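Local coordinates for protein acyl-homoserine-lactone synthase (Pseudomonas aeruginosa, PDB 1RO5) that makes the quorum-sensing signal N-(3-oxododecanoyl)homoserine lactone from S-adenosyl-L-methionine and a fatty acyl chain carried on acyl carrier protein, at residues 35-40 and 81-86; 103-108 and 142-147. All coordinates share one frame; numbering follows the deposited sequence. Where two conformers were deposited one is given.

Contact 1: 35-40 and 81-86; sequences GWDVSV and KNTFPE. With SO4 (sulfate ion), chain B.
The loop 35-40 passes segment 81-86 where helix 79-82 has just ended, and the CA atoms of D37 and T83 come within 7.4 Å of each other. No hydrogen bond joins the two segments. F84 has the most surface buried by the other segment. Its ring points an edge at the loop, with CE2 3.3 Å from the carbonyl O of G35, which lies near the ring plane. CZ of F84 also meets CE3 of W36 at 3.9 Å. The two aromatic planes are turned 64° apart, in an oblique pairing. T83 holds CG2 anti to its backbone N, and the methyl lies over the centre of the next residue's ring, F84. The same methyl lies 3.1 Å from OD2 of D37, a tight methyl-to-carboxylate contact. T83 OG1 is hydrogen-bonded to Y49 OH. A sulfate, probably from the crystallisation liquor, is gripped by backbone N-H groups of the loop. G35 N reaches sulfate O4 at 3.1 Å. This bond is nearly straight (167°). D37 N reaches sulfate O2 at 2.9 Å. V38 N adds a weak bond to sulfate O3. W36 NE1 gives a weak hydrogen bond to I168 O in strand 166-168. The contact thus packs the loop after helix 16-30 against the turn that ends helix 79-82, beside strands 139-145 and 171-179, with the indole on E171 and A173 of the latter.

Contact 2: 103-108 and 142-147; sequences SRFAIN and TVTTVG. With SO4 (sulfate ion), chain E.
F105 puts its ring between two parallel strands that have splayed apart, and it meets threonine hydroxyls there. The axes of strands 103-107 and 142-145 diverge by 39°, and no hydrogen bond links the two segments. Strands 99-107 and 139-145 belong to one beta-alpha-beta unit, with helix 118-133 as the crossover. Their parting matches the V-shaped opening between the central parallel strands of acetyltransferase (GNAT) folds. Relatives seat the phosphopantetheine arm there, and probably the same holds here. F105 was modelled in two conformers. In one, its CZ lies 3.1 Å from OG1 of T142, which sits at the ring edge, near its plane. CE2 of that conformer is 3.4 Å from OG1 of T144, which approaches obliquely. Both threonines hold OG1 anti to the backbone N (chi1 180° in T142, -175° in T144), which turns the two hydroxyls to the ring. W69 of strand 64-73 stacks on F105. T145 is the N-cap of helix 146-154. Its OG1 caps V148 N and donates to O1 of a sulfate at 2.9 Å, probably from the crystallisation liquor. T142 OG1 is hydrogen-bonded to L102 O. A carbonyl can only accept, so the buried hydroxyl gives its proton there, which probably leaves its oxygen to meet the C-H edge of F105.

How the contacts relate
Contact 1 and contact 2 have centres about 13 Å apart and touch directly. R104 of contact 2 reaches the loop of contact 1. Its NH2 lies 2.9 Å from W36 O, a probable hydrogen bond. R104 NE also forms a salt bridge with E45. V143 makes the second join: its O is 3.8 Å from W36 CZ3, and its CG1 is 3.9 Å from F84 CD1. Contact 2 is buried, its centre about 6 Å from the centre of the chain. Contact 1 is partly buried, its centre about 15 Å from the centre of the chain. Contact 2 lies at the strand cleft that takes the pantetheine arm in relatives, and probably here. Contact 1 joins that cleft through R104 and V143.

Contact 1: 35-40 and 81-86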
ATOM      1  N   GLY A  35      -7.118  -2.583  16.623  1.00 41.34           N
ATOM      2  CA  GLY A  35      -7.576  -3.615  15.722  1.00 38.75           C
ATOM      3  C   GLY A  35      -6.646  -3.804  14.504  1.00 39.32           C
ATOM      4  O   GLY A  35      -6.729  -4.872  13.810  1.00 36.41           O
ATOM      5  N   TRP A  36      -5.724  -2.825  14.270  1.00 37.31           N
ATOM      6  CA  TRP A  36      -4.868  -2.948  13.095  1.00 37.62           C
ATOM      7  C   TRP A  36      -3.494  -3.528  13.428  1.00 37.62           C
ATOM      8  O   TRP A  36      -2.508  -3.436  12.568  1.00 35.94           O
ATOM      9  CB  TRP A  36      -4.816  -1.622  12.370  1.00 38.06           C
ATOM     10  CG  TRP A  36      -6.111  -1.331  11.687  1.00 39.38           C
ATOM     11  CD1 TRP A  36      -7.305  -0.839  12.294  1.00 41.18           C
ATOM     12  CD2 TRP A  36      -6.412  -1.473  10.300  1.00 37.44           C
ATOM     13  NE1 TRP A  36      -8.288  -0.702  11.340  1.00 39.93           N
ATOM     14  CE2 TRP A  36      -7.771  -1.045  10.109  1.00 38.32           C
ATOM     15  CE3 TRP A  36      -5.695  -1.902   9.195  1.00 38.15           C
ATOM     16  CZ2 TRP A  36      -8.398  -1.092   8.873  1.00 38.58           C
ATOM     17  CZ3 TRP A  36      -6.339  -1.918   7.957  1.00 37.72           C
ATOM     18  CH2 TRP A  36      -7.657  -1.509   7.809  1.00 42.42           C
ATOM     19  N   ASP A  37      -3.438  -4.195  14.624  1.00 36.72           N
ATOM     20  CA  ASP A  37      -2.206  -4.821  15.098  1.00 38.86           C
ATOM     21  C   ASP A  37      -0.998  -3.848  15.053  1.00 38.73           C
ATOM     22  O   ASP A  37       0.071  -4.175  14.499  1.00 38.16           O
ATOM     23  CB  ASP A  37      -1.898  -5.997  14.182  1.00 41.38           C
ATOM     24  CG  ASP A  37      -1.493  -7.181  14.948  1.00 48.07           C
ATOM     25  OD1 ASP A  37      -0.888  -6.981  16.008  1.00 56.18           O
ATOM     26  OD2 ASP A  37      -1.746  -8.330  14.632  1.00 53.93           O
ATOM     27  N   VAL A  38      -1.193  -2.655  15.601  1.00 37.15           N
ATOM     28  CA  VAL A  38      -0.258  -1.613  15.598  1.00 37.92           C
ATOM     29  C   VAL A  38       0.624  -1.697  16.808  1.00 39.67           C
ATOM     30  O   VAL A  38       0.175  -1.947  17.929  1.00 42.77           O
ATOM     31  CB  VAL A  38      -1.039  -0.241  15.623  1.00 39.28           C
ATOM     32  CG1 VAL A  38      -0.137   0.977  16.048  1.00 37.97           C
ATOM     33  CG2 VAL A  38      -1.776  -0.024  14.334  1.00 34.08           C
ATOM     34  N   SER A  39       1.912  -1.405  16.611  1.00 40.08           N
ATOM     35  CA  SER A  39       2.868  -1.274  17.732  1.00 38.94           C
ATOM     36  C   SER A  39       3.700  -0.058  17.386  1.00 38.19           C
ATOM     37  O   SER A  39       4.242   0.056  16.252  1.00 37.28           O
ATOM     38  CB  SER A  39       3.810  -2.543  17.815  1.00 41.71           C
ATOM     39  OG  SER A  39       3.235  -3.672  18.575  1.00 43.75           O
ATOM     40  N   VAL A  40       3.811   0.843  18.347  1.00 37.77           N
ATOM     41  CA  VAL A  40       4.569   2.083  18.212  1.00 36.49           C
ATOM     42  C   VAL A  40       5.696   1.931  19.226  1.00 38.00           C
ATOM     43  O   VAL A  40       5.477   1.563  20.348  1.00 38.70           O
ATOM     44  CB  VAL A  40       3.724   3.298  18.554  1.00 36.29           C
ATOM     45  CG1 VAL A  40       4.593   4.727  18.550  1.00 34.92           C
ATOM     46  CG2 VAL A  40       2.670   3.488  17.496  1.00 36.60           C
ATOM     47  N   LYS A  81      -3.145 -12.662   5.326  1.00 36.68           N
ATOM     48  CA  LYS A  81      -3.068 -14.094   5.624  1.00 37.76           C
ATOM     49  C   LYS A  81      -2.827 -14.276   7.089  1.00 37.89           C
ATOM     50  O   LYS A  81      -3.413 -15.194   7.688  1.00 37.82           O
ATOM     51  CB  LYS A  81      -1.945 -14.771   4.841  1.00 39.47           C
ATOM     52  CG  LYS A  81      -1.838 -16.296   5.051  1.00 40.97           C
ATOM     53  CD  LYS A  81      -0.542 -17.075   4.721  1.00 48.26           C
ATOM     54  CE  LYS A  81      -0.357 -17.552   3.306  1.00 57.22           C
ATOM     55  NZ  LYS A  81       1.118 -17.227   2.828  1.00 61.98           N
ATOM     56  N   ASN A  82      -1.999 -13.410   7.713  1.00 37.60           N
ATOM     57  CA  ASN A  82      -1.578 -13.754   9.057  1.00 36.85           C
ATOM     58  C   ASN A  82      -2.027 -12.818  10.116  1.00 38.75           C
ATOM     59  O   ASN A  82      -1.686 -13.085  11.242  1.00 41.19           O
ATOM     60  CB  ASN A  82      -0.058 -13.900   9.115  1.00 36.87           C
ATOM     61  CG  ASN A  82       0.456 -14.991   8.194  1.00 38.25           C
ATOM     62  OD1 ASN A  82       1.023 -14.740   7.099  1.00 39.55           O
ATOM     63  ND2 ASN A  82       0.186 -16.203   8.570  1.00 41.23           N
ATOM     64  N   THR A  83      -2.660 -11.691   9.788  1.00 36.32           N
ATOM     65  CA  THR A  83      -3.153 -10.811  10.800  1.00 36.32           C
ATOM     66  C   THR A  83      -4.694 -10.641  10.608  1.00 36.94           C
ATOM     67  O   THR A  83      -5.472 -10.483  11.582  1.00 36.10           O
ATOM     68  CB  THR A  83      -2.386  -9.369  10.707  1.00 37.73           C
ATOM     69  OG1 THR A  83      -0.973  -9.514  11.080  1.00 40.50           O
ATOM     70  CG2 THR A  83      -2.926  -8.390  11.712  1.00 33.46           C
ATOM     71  N   PHE A  84      -5.152 -10.677   9.369  1.00 34.26           N
ATOM     72  CA  PHE A  84      -6.530 -10.393   9.185  1.00 36.72           C
ATOM     73  C   PHE A  84      -7.224 -11.541   8.436  1.00 36.70           C
ATOM     74  O   PHE A  84      -8.056 -11.254   7.591  1.00 35.75           O
ATOM     75  CB  PHE A  84      -6.791  -9.095   8.441  1.00 35.30           C
ATOM     76  CG  PHE A  84      -6.166  -7.891   9.070  1.00 41.14           C
ATOM     77  CD1 PHE A  84      -5.062  -7.263   8.448  1.00 39.90           C
ATOM     78  CD2 PHE A  84      -6.686  -7.330  10.253  1.00 40.75           C
ATOM     79  CE1 PHE A  84      -4.483  -6.112   9.013  1.00 41.63           C
ATOM     80  CE2 PHE A  84      -6.105  -6.221  10.816  1.00 40.38           C
ATOM     81  CZ  PHE A  84      -4.990  -5.581  10.167  1.00 42.74           C
ATOM     82  N   PRO A  85      -7.019 -12.783   8.838  1.00 36.80           N
ATOM     83  CA  PRO A  85      -7.565 -13.896   8.040  1.00 38.00           C
ATOM     84  C   PRO A  85      -9.119 -13.887   7.960  1.00 36.40           C
ATOM     85  O   PRO A  85      -9.598 -14.298   6.959  1.00 36.74           O
ATOM     86  CB  PRO A  85      -7.018 -15.169   8.723  1.00 37.31           C
ATOM     87  CG  PRO A  85      -6.355 -14.695   9.996  1.00 38.41           C
ATOM     88  CD  PRO A  85      -6.356 -13.218  10.081  1.00 37.20           C
ATOM     89  N   GLU A  86      -9.861 -13.367   8.927  1.00 38.46           N
ATOM     90  CA  GLU A  86     -11.353 -13.242   8.866  1.00 39.99           C
ATOM     91  C   GLU A  86     -11.804 -12.600   7.580  1.00 40.42           C
ATOM     92  O   GLU A  86     -12.857 -12.940   7.019  1.00 42.85           O
ATOM     93  CB  GLU A  86     -11.937 -12.345  10.006  1.00 42.92           C
ATOM     94  CG  GLU A  86     -11.107 -12.189  11.273  1.00 47.76           C
ATOM     95  CD  GLU A  86      -9.820 -11.269  11.178  1.00 53.10           C
ATOM     96  OE1 GLU A  86      -8.704 -11.866  11.122  1.00 50.65           O
ATOM     97  OE2 GLU A  86      -9.894  -9.982  11.263  1.00 55.08           O
TER
HETATM   98  S   SO4 B 401      -4.558  -4.071  18.134  1.00 60.59           S
HETATM   99  O1  SO4 B 401      -3.693  -4.945  18.914  1.00 57.51           O
HETATM  100  O2  SO4 B 401      -5.019  -4.890  16.991  1.00 45.93           O
HETATM  101  O3  SO4 B 401      -3.901  -2.795  17.619  1.00 63.12           O
HETATM  102  O4  SO4 B 401      -5.584  -3.559  19.117  1.00 60.70           O

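Contact 2: 103-108 and 142-147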
ATOM      1  N   SER A 103       0.113  -2.825   2.329  1.00 30.74           N
ATOM      2  CA  SER A 103      -0.301  -2.573   3.678  1.00 29.85           C
ATOM      3  C   SER A 103       0.196  -1.271   4.187  1.00 30.30           C
ATOM      4  O   SER A 103       1.058  -0.666   3.581  1.00 33.14           O
ATOM      5  CB  SER A 103       0.144  -3.756   4.598  1.00 29.26           C
ATOM      6  OG  SER A 103       1.542  -3.880   4.714  1.00 27.16           O
ATOM      7  N   ARG A 104      -0.321  -0.787   5.310  1.00 30.35           N
ATOM      8  CA  ARG A 104       0.253   0.448   5.913  1.00 30.02           C
ATOM      9  C   ARG A 104       0.257   1.673   5.005  1.00 32.46           C
ATOM     10  O   ARG A 104       1.265   2.364   4.927  1.00 31.52           O
ATOM     11  CB  ARG A 104       1.659   0.191   6.507  1.00 29.67           C
ATOM     12  CG  ARG A 104       1.705  -0.867   7.627  1.00 29.78           C
ATOM     13  CD  ARG A 104       0.809  -0.405   8.766  1.00 31.63           C
ATOM     14  NE  ARG A 104       0.910  -1.149  10.028  1.00 33.61           N
ATOM     15  CZ  ARG A 104      -0.091  -1.877  10.597  1.00 35.95           C
ATOM     16  NH1 ARG A 104      -1.323  -2.029  10.055  1.00 32.50           N
ATOM     17  NH2 ARG A 104       0.120  -2.427  11.754  1.00 30.58           N
ATOM     18  N   PHE A 105      -0.880   1.999   4.366  1.00 33.89           N
ATOM     19  CA  PHE A 105      -1.014   3.232   3.601  1.00 35.59           C
ATOM     20  C   PHE A 105      -1.003   4.346   4.520  1.00 35.10           C
ATOM     21  O   PHE A 105      -1.887   4.474   5.282  1.00 38.95           O
ATOM     22  CB  PHE A 105      -2.286   3.432   2.693  0.50 35.22           C
ATOM     23  CG  PHE A 105      -2.746   2.226   1.969  0.50 29.96           C
ATOM     24  CD1 PHE A 105      -1.951   1.089   1.911  0.50 32.18           C
ATOM     25  CD2 PHE A 105      -4.033   2.181   1.465  0.50 28.02           C
ATOM     26  CE1 PHE A 105      -2.420  -0.122   1.307  0.50 30.45           C
ATOM     27  CE2 PHE A 105      -4.491   1.003   0.823  0.50 30.89           C
ATOM     28  CZ  PHE A 105      -3.636  -0.150   0.761  0.50 26.74           C
ATOM     29  N   ALA A 106      -0.064   5.235   4.424  1.00 34.25           N
ATOM     30  CA  ALA A 106       0.008   6.314   5.361  1.00 34.56           C
ATOM     31  C   ALA A 106       0.350   7.583   4.559  1.00 37.32           C
ATOM     32  O   ALA A 106       1.384   7.624   3.890  1.00 34.10           O
ATOM     33  CB  ALA A 106       1.162   6.023   6.478  1.00 33.73           C
ATOM     34  N   ILE A 107      -0.517   8.609   4.652  1.00 40.56           N
ATOM     35  CA  ILE A 107      -0.360   9.897   3.931  1.00 45.07           C
ATOM     36  C   ILE A 107      -0.415  11.034   4.910  1.00 46.88           C
ATOM     37  O   ILE A 107      -1.346  11.141   5.695  1.00 47.51           O
ATOM     38  CB  ILE A 107      -1.425  10.065   2.753  1.00 45.81           C
ATOM     39  CG1 ILE A 107      -1.130   9.057   1.656  1.00 45.40           C
ATOM     40  CG2 ILE A 107      -1.303  11.442   2.082  1.00 47.32           C
ATOM     41  CD1 ILE A 107      -1.957   9.218   0.525  1.00 51.69           C
ATOM     42  N   ASN A 108       0.603  11.862   4.882  1.00 51.06           N
ATOM     43  CA  ASN A 108       0.653  12.989   5.752  1.00 57.18           C
ATOM     44  C   ASN A 108      -0.576  13.886   5.453  1.00 61.54           C
ATOM     45  O   ASN A 108      -0.838  14.358   4.256  1.00 62.22           O
ATOM     46  CB  ASN A 108       1.929  13.777   5.584  1.00 56.49           C
ATOM     47  CG  ASN A 108       1.974  14.995   6.521  1.00 64.90           C
ATOM     48  OD1 ASN A 108       1.374  15.007   7.621  1.00 71.57           O
ATOM     49  ND2 ASN A 108       2.691  16.017   6.101  1.00 71.13           N
ATOM     50  N   THR A 142      -4.814  -6.337  -0.612  1.00 32.21           N
ATOM     51  CA  THR A 142      -4.593  -5.459   0.518  1.00 31.85           C
ATOM     52  C   THR A 142      -5.789  -5.510   1.465  1.00 31.62           C
ATOM     53  O   THR A 142      -6.901  -5.785   1.051  1.00 32.64           O
ATOM     54  CB  THR A 142      -4.289  -4.038   0.013  1.00 32.18           C
ATOM     55  OG1 THR A 142      -4.069  -3.157   1.116  1.00 30.53           O
ATOM     56  CG2 THR A 142      -5.546  -3.474  -0.711  1.00 31.14           C
ATOM     57  N   VAL A 143      -5.581  -5.204   2.724  1.00 32.61           N
ATOM     58  CA  VAL A 143      -6.668  -4.948   3.665  1.00 31.17           C
ATOM     59  C   VAL A 143      -6.674  -3.448   3.847  1.00 34.17           C
ATOM     60  O   VAL A 143      -5.675  -2.876   4.318  1.00 36.28           O
ATOM     61  CB  VAL A 143      -6.443  -5.637   5.003  1.00 31.84           C
ATOM     62  CG1 VAL A 143      -7.425  -5.157   6.150  1.00 25.19           C
ATOM     63  CG2 VAL A 143      -6.641  -7.084   4.846  1.00 28.35           C
ATOM     64  N   THR A 144      -7.771  -2.816   3.450  1.00 32.89           N
ATOM     65  CA  THR A 144      -7.876  -1.385   3.570  1.00 34.03           C
ATOM     66  C   THR A 144      -9.349  -1.057   4.023  1.00 36.37           C
ATOM     67  O   THR A 144     -10.067  -1.981   4.557  1.00 36.54           O
ATOM     68  CB  THR A 144      -7.371  -0.671   2.281  1.00 34.94           C
ATOM     69  OG1 THR A 144      -7.390   0.731   2.515  1.00 36.52           O
ATOM     70  CG2 THR A 144      -8.315  -0.885   1.107  1.00 31.54           C
ATOM     71  N   THR A 145      -9.792   0.214   3.961  1.00 36.28           N
ATOM     72  CA  THR A 145     -11.161   0.498   4.359  1.00 34.17           C
ATOM     73  C   THR A 145     -12.067   0.593   3.139  1.00 35.88           C
ATOM     74  O   THR A 145     -11.628   0.791   1.930  1.00 32.25           O
ATOM     75  CB  THR A 145     -11.251   1.847   5.020  1.00 35.95           C
ATOM     76  OG1 THR A 145     -10.868   2.836   4.030  1.00 36.85           O
ATOM     77  CG2 THR A 145     -10.251   2.023   6.250  1.00 32.52           C
ATOM     78  N   VAL A 146     -13.359   0.595   3.474  1.00 36.46           N
ATOM     79  CA  VAL A 146     -14.391   0.717   2.439  1.00 39.30           C
ATOM     80  C   VAL A 146     -14.273   1.977   1.648  1.00 39.49           C
ATOM     81  O   VAL A 146     -14.550   1.999   0.439  1.00 37.97           O
ATOM     82  CB  VAL A 146     -15.809   0.545   2.973  1.00 39.59           C
ATOM     83  CG1 VAL A 146     -16.801   0.772   1.792  1.00 43.86           C
ATOM     84  CG2 VAL A 146     -15.959  -0.841   3.520  1.00 37.76           C
ATOM     85  N   GLY A 147     -13.818   3.037   2.339  1.00 42.87           N
ATOM     86  CA  GLY A 147     -13.493   4.357   1.754  1.00 41.07           C
ATOM     87  C   GLY A 147     -12.495   4.194   0.626  1.00 42.27           C
ATOM     88  O   GLY A 147     -12.687   4.682  -0.509  1.00 42.98           O
TER
HETATM   89  S   SO4 E 404     -11.785   6.566   4.588  1.00 66.70           S
HETATM   90  O1  SO4 E 404     -11.005   5.481   5.133  1.00 67.50           O
HETATM   91  O2  SO4 E 404     -11.609   6.641   3.138  1.00 72.54           O
HETATM   92  O3  SO4 E 404     -11.471   7.838   5.259  1.00 68.79           O
HETATM   93  O4  SO4 E 404     -13.218   6.302   4.768  1.00 69.33           O